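Local coordinates for vascular protein tyrosine phosphatase 1 (Rattus norvegicus, PDB 3I36) that probably removes phosphate from tyrosine residues of proteins, this chain being the catalytic domain of a longer receptor-type protein tyrosine phosphatase, at residues 65-68 with 69-72; 44-47 with 48-51; 227-230 with 231-235. All coordinates share one frame; numbering follows the deposited sequence.

Contact 1: residues 65-68 with 69-72; sequences AEIA and ENRG
The guanidinium of Arg-71 is folded back along the preceding turn, with Ala-68 CA 3.3 Å above one face, offset toward the rim, and the carbonyl oxygen of Glu-66 at an edge, near the plane. Arg-71 NE gives Glu-66 O a short, straight hydrogen bond (2.6 Å, 165° at the hydrogen), lying above the plane of that carbonyl, while NH2 adds a weak second bond to the same oxygen. The two bonds together hold the flat group against turning. An extended run from CG to NE carries it back to the acceptor, CG standing anti to the carbonyl carbon (chi1 -68°).

Ile-67, with an extended backbone, separates two short, weakly bonded helices, 63-66 and 68-71. Its carbonyl oxygen is gripped by Asn-70 N at 2.7 Å and more weakly by Arg-71 N, which is also bonded to Ala-68 O. A water receives a bond from Gly-72 N and donates to Ala-68 O. This pair of short helical turns runs into Lys-73 and Asn-74, at the beginning of the sequence that forms the phosphotyrosine-recognition loop in this family; the Ala-65 side chain is about 12 Å from that of Val-248, a probable substrate-binding residue.

The Asn-70 amide lies alongside Ile-67, pointing the same way, with ND2 3.9 Å from Ile-67 CB. Its polar ends are used elsewhere, OD1 accepting from Lys-73 NZ and ND2 donating to Ala-64 O, which fixes the rotation of the amide. Glu-69 bends at its second torsion (chi2 62°), bringing its carboxylate back beside Ala-68; Glu-69 OE1 approaches Ile-67 CG2 to 3.1 Å, a tight methyl-to-oxygen contact, and Ala-68 CB to 3.7 Å.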
# COMPACT_ATOMS: atom_id res chain seq x y z
N ALA A 65 15.24 5.74 -9.84
CA ALA A 65 15.34 5.98 -8.40
C ALA A 65 16.75 6.36 -7.98
O ALA A 65 16.92 6.98 -6.93
CB ALA A 65 14.90 4.76 -7.62
N GLU A 66 17.74 5.97 -8.77
CA GLU A 66 19.14 6.18 -8.42
C GLU A 66 19.74 7.41 -9.09
O GLU A 66 20.88 7.79 -8.81
CB GLU A 66 19.95 4.92 -8.76
CG GLU A 66 19.64 3.76 -7.83
CD GLU A 66 20.17 2.42 -8.33
OE1 GLU A 66 20.53 2.32 -9.52
OE2 GLU A 66 20.23 1.47 -7.52
N ILE A 67 18.98 8.03 -9.98
CA ILE A 67 19.44 9.27 -10.59
C ILE A 67 19.67 10.30 -9.49
O ILE A 67 18.87 10.41 -8.57
CB ILE A 67 18.45 9.80 -11.65
CG1 ILE A 67 18.35 8.80 -12.80
CG2 ILE A 67 18.91 11.17 -12.16
CD1 ILE A 67 17.34 9.19 -13.85
N ALA A 68 20.77 11.03 -9.59
CA ALA A 68 21.16 11.97 -8.54
C ALA A 68 19.99 12.85 -8.13
O ALA A 68 19.70 13.00 -6.94
CB ALA A 68 22.35 12.83 -9.01
N GLU A 69 19.31 13.41 -9.12
CA GLU A 69 18.19 14.32 -8.88
C GLU A 69 17.04 13.65 -8.13
O GLU A 69 16.27 14.31 -7.44
CB GLU A 69 17.68 14.87 -10.22
CG GLU A 69 18.62 15.86 -10.91
CD GLU A 69 19.97 15.26 -11.28
OE1 GLU A 69 20.03 14.04 -11.59
OE2 GLU A 69 20.98 16.01 -11.27
N ASN A 70 16.93 12.33 -8.26
CA ASN A 70 15.82 11.62 -7.64
C ASN A 70 16.15 11.03 -6.28
O ASN A 70 15.26 10.64 -5.55
CB ASN A 70 15.29 10.52 -8.57
CG ASN A 70 14.68 11.08 -9.81
OD1 ASN A 70 14.20 12.21 -9.80
ND2 ASN A 70 14.70 10.32 -10.89
N ARG A 71 17.43 10.96 -5.94
CA ARG A 71 17.81 10.27 -4.72
C ARG A 71 17.15 10.90 -3.51
O ARG A 71 16.73 10.21 -2.59
CB ARG A 71 19.32 10.24 -4.56
CG ARG A 71 20.01 9.36 -5.60
CD ARG A 71 21.52 9.64 -5.67
NE ARG A 71 22.08 9.21 -6.95
CZ ARG A 71 23.32 9.46 -7.34
NH1 ARG A 71 24.15 10.14 -6.55
NH2 ARG A 71 23.74 9.04 -8.53
N GLY A 72 17.04 12.22 -3.53
CA GLY A 72 16.46 12.95 -2.42
C GLY A 72 14.95 12.86 -2.41
O GLY A 72 14.31 13.37 -1.50
O HOH W 1 18.24 14.48 -4.96

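Contact 2: residues 44-47 with 48-51; sequences CGFA and EEYE
Four successive i to i+4 backbone bonds, from Glu-48 N to Cys-44 O (2.8 Å) through to Glu-51 N to Ala-47 O (2.8 Å), join residues 44-47 to 48-51 as regular alpha helix. Glu-49 and Phe-46 meet on the buried side. Glu-49 CG passes 3.5 Å from Gly-45 O, and the chain stays extended beyond it, placing OE2 near the plane of the Phe-46 ring at its edge, 4.3 Å from Phe-46 CD2. The buried carboxylate is satisfied by two hydroxyls, Tyr-34 OH at OE1 and Tyr-293 OH at OE2, while Phe-46 meets Phe-35 edge-to-face.

Tyr-50 sets CB 3.3 Å from Phe-46 O, and with CG anti to the backbone N (chi1 -170°) its ring leads away from the preceding turn and its OH hydrogen-bonds Val-287 O. Glu-51, bent at chi2, turns outward to a salt bridge with Lys-54. Residues 44-51 are the later limb of the N-terminal helical segment 28-53, which folds back on itself (Phe-46 pairs through the backbone with Gln-38) and packs on helix 290-305 of the phosphatase domain, with the Tyr-50 side chain about 5 Å from that of Gln-288, a probable substrate-binding residue of the glutamine-bearing loop characteristic of this family.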
# COMPACT_ATOMS: atom_id res chain seq x y z
N CYS A 44 8.53 -22.30 11.26
CA CYS A 44 9.60 -22.72 10.37
C CYS A 44 9.17 -22.67 8.92
O CYS A 44 9.88 -22.12 8.07
CB CYS A 44 10.05 -24.14 10.71
SG CYS A 44 11.47 -24.66 9.73
N GLY A 45 8.00 -23.24 8.64
CA GLY A 45 7.49 -23.32 7.29
C GLY A 45 7.23 -21.94 6.72
O GLY A 45 7.57 -21.66 5.56
N PHE A 46 6.61 -21.07 7.51
CA PHE A 46 6.41 -19.70 7.07
C PHE A 46 7.75 -19.00 6.86
O PHE A 46 7.92 -18.26 5.90
CB PHE A 46 5.58 -18.92 8.09
CG PHE A 46 4.15 -19.33 8.13
CD1 PHE A 46 3.51 -19.57 9.34
CD2 PHE A 46 3.42 -19.48 6.96
CE1 PHE A 46 2.18 -19.94 9.37
CE2 PHE A 46 2.10 -19.86 6.99
CZ PHE A 46 1.48 -20.08 8.19
N ALA A 47 8.69 -19.24 7.76
CA ALA A 47 10.01 -18.66 7.65
C ALA A 47 10.67 -19.11 6.35
O ALA A 47 11.34 -18.32 5.68
CB ALA A 47 10.88 -19.04 8.86
N GLU A 48 10.47 -20.37 5.99
CA GLU A 48 11.03 -20.92 4.77
C GLU A 48 10.42 -20.26 3.54
O GLU A 48 11.12 -19.91 2.58
CB GLU A 48 10.81 -22.43 4.71
CG GLU A 48 11.42 -23.07 3.48
CD GLU A 48 11.28 -24.59 3.49
OE1 GLU A 48 10.24 -25.08 3.97
OE2 GLU A 48 12.22 -25.28 3.04
N GLU A 49 9.10 -20.10 3.55
CA GLU A 49 8.42 -19.48 2.42
C GLU A 49 8.94 -18.06 2.28
O GLU A 49 9.25 -17.60 1.18
CB GLU A 49 6.91 -19.44 2.65
CG GLU A 49 6.25 -20.77 2.46
CD GLU A 49 4.76 -20.72 2.73
OE1 GLU A 49 4.17 -21.79 2.93
OE2 GLU A 49 4.20 -19.60 2.76
N TYR A 50 9.03 -17.37 3.41
CA TYR A 50 9.41 -15.98 3.40
C TYR A 50 10.87 -15.83 2.96
O TYR A 50 11.22 -14.90 2.24
CB TYR A 50 9.19 -15.38 4.78
CG TYR A 50 9.34 -13.89 4.77
CD1 TYR A 50 8.39 -13.09 4.16
CD2 TYR A 50 10.44 -13.29 5.36
CE1 TYR A 50 8.53 -11.71 4.14
CE2 TYR A 50 10.59 -11.93 5.35
CZ TYR A 50 9.64 -11.15 4.73
OH TYR A 50 9.81 -9.80 4.73
N GLU A 51 11.72 -16.76 3.39
CA GLU A 51 13.11 -16.75 2.98
C GLU A 51 13.23 -16.98 1.48
O GLU A 51 14.07 -16.39 0.80
CB GLU A 51 13.91 -17.82 3.73
CG GLU A 51 15.32 -18.03 3.20
CD GLU A 51 16.24 -16.85 3.45
OE1 GLU A 51 15.86 -15.92 4.20
OE2 GLU A 51 17.36 -16.85 2.89

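Contact 3: residues 227-230 with 231-235; sequences VRDY and MKQIP
Tyr-230 and Ile-234 cross at a slant, the methyl CD1 of Ile-234 resting 3.5 Å from Tyr-230 CZ and about as near to CE2. Beyond the rim of the same ring, on the side of the Ile-234 methyl, Met-231 SD stands 5.5 Å from the Tyr-230 centroid, well off the ring normal, in an oblique Met-aromatic contact. Gln-233 runs across the tyrosine at about a right angle, its amide plane 54° from the ring, with OE1 4.1 Å from Tyr-230 CD1. With Tyr-230 CG anti to the backbone N (chi1 175°), the ring packs against strands 139-142 and 196-205, where Tyr-230 OH bonds Tyr-138 O. An alanine in place of Tyr-230 is likely to leave the Ile-234 methyl and Met-231 sulfur without their aromatic partner and the Tyr-138 carbonyl without this hydroxyl.

Val-227 and Met-231 lie side by side, CG1 to CG 4.1 Å, and the bent Arg-228 brings NH1 3.7 Å from Met-231 CB while NH2 forms a salt bridge with Asp-258. On the outer side a water links Asp-229 OD1 to Lys-232 NZ.

Gln-233 N to Tyr-230 O (2.8 Å) and a type I turn from Met-231 to Ile-234 bring the chain off helix 218-231, within a beta-alpha-beta crossover from strand 196-205 to strand 240-243 in the phosphatase sheet.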
# COMPACT_ATOMS: atom_id res chain seq x y z
N VAL A 227 -12.37 0.30 2.88
CA VAL A 227 -11.74 0.80 1.67
C VAL A 227 -12.46 0.23 0.46
O VAL A 227 -12.81 0.95 -0.47
CB VAL A 227 -10.25 0.40 1.60
CG1 VAL A 227 -9.62 0.84 0.28
CG2 VAL A 227 -9.51 0.99 2.78
N ARG A 228 -12.69 -1.07 0.49
CA ARG A 228 -13.33 -1.75 -0.63
C ARG A 228 -14.76 -1.26 -0.84
O ARG A 228 -15.23 -1.11 -1.98
CB ARG A 228 -13.28 -3.26 -0.41
CG ARG A 228 -11.95 -3.86 -0.86
CD ARG A 228 -11.78 -3.52 -2.32
NE ARG A 228 -10.45 -3.78 -2.84
CZ ARG A 228 -10.03 -3.32 -4.01
NH1 ARG A 228 -10.84 -2.58 -4.74
NH2 ARG A 228 -8.80 -3.59 -4.45
N ASP A 229 -15.46 -1.01 0.26
CA ASP A 229 -16.82 -0.51 0.17
C ASP A 229 -16.83 0.79 -0.62
O ASP A 229 -17.65 1.00 -1.53
CB ASP A 229 -17.39 -0.28 1.56
CG ASP A 229 -18.86 0.05 1.52
OD1 ASP A 229 -19.66 -0.85 1.20
OD2 ASP A 229 -19.21 1.21 1.80
N TYR A 230 -15.89 1.67 -0.28
CA TYR A 230 -15.76 2.93 -0.99
C TYR A 230 -15.34 2.72 -2.45
O TYR A 230 -15.89 3.34 -3.34
CB TYR A 230 -14.75 3.82 -0.28
CG TYR A 230 -14.45 5.11 -1.00
CD1 TYR A 230 -15.34 6.18 -0.96
CD2 TYR A 230 -13.25 5.28 -1.68
CE1 TYR A 230 -15.05 7.37 -1.60
CE2 TYR A 230 -12.95 6.47 -2.32
CZ TYR A 230 -13.84 7.51 -2.28
OH TYR A 230 -13.53 8.68 -2.93
N MET A 231 -14.37 1.84 -2.67
CA MET A 231 -13.87 1.59 -4.02
C MET A 231 -14.96 1.15 -4.98
O MET A 231 -14.82 1.29 -6.19
CB MET A 231 -12.74 0.56 -4.00
CG MET A 231 -11.47 1.11 -3.38
SD MET A 231 -10.95 2.64 -4.19
CE MET A 231 -10.60 2.07 -5.84
N LYS A 232 -16.04 0.59 -4.45
CA LYS A 232 -17.15 0.16 -5.31
C LYS A 232 -17.80 1.36 -5.99
O LYS A 232 -18.49 1.22 -7.00
CB LYS A 232 -18.18 -0.61 -4.49
CG LYS A 232 -17.71 -1.99 -4.05
CD LYS A 232 -18.79 -2.64 -3.20
CE LYS A 232 -18.39 -4.03 -2.74
NZ LYS A 232 -19.42 -4.54 -1.80
N GLN A 233 -17.55 2.54 -5.44
CA GLN A 233 -18.19 3.76 -5.90
C GLN A 233 -17.31 4.52 -6.89
O GLN A 233 -17.70 5.55 -7.41
CB GLN A 233 -18.45 4.67 -4.71
CG GLN A 233 -19.27 3.97 -3.64
CD GLN A 233 -19.49 4.84 -2.42
OE1 GLN A 233 -19.20 6.03 -2.44
NE2 GLN A 233 -19.98 4.25 -1.34
N ILE A 234 -16.12 3.98 -7.13
CA ILE A 234 -15.05 4.70 -7.79
C ILE A 234 -14.98 4.30 -9.26
O ILE A 234 -15.30 3.17 -9.61
CB ILE A 234 -13.74 4.41 -7.04
CG1 ILE A 234 -13.83 4.95 -5.61
CG2 ILE A 234 -12.54 4.99 -7.76
CD1 ILE A 234 -14.33 6.37 -5.52
N PRO A 235 -14.57 5.23 -10.14
CA PRO A 235 -14.51 4.86 -11.55
C PRO A 235 -13.46 3.80 -11.79
O PRO A 235 -12.65 3.51 -10.89
CB PRO A 235 -14.06 6.15 -12.24
CG PRO A 235 -14.23 7.23 -11.25
CD PRO A 235 -14.12 6.62 -9.90
O HOH W 2 -18.89 -3.35 0.50

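In the fold
From the N terminus, contact 2 comes first, near the end of helix 28-53; contact 1 follows where the chain makes two short helical turns ahead of strand 86-88; contact 3 lies much later, at the exit of helix 218-231. The three are in series, neither nested nor crossed, and each closes only a local turn. Their centres lie about 34 Å apart in every pairing, and contacts 1 and 3 fall on opposite sides of the chain's centre. Contact 2 belongs to the helical side formed with helices 272-280 and 290-305, contact 1 to the loops around strand 99-100, and contact 3 to the central sheet and helix 249-267.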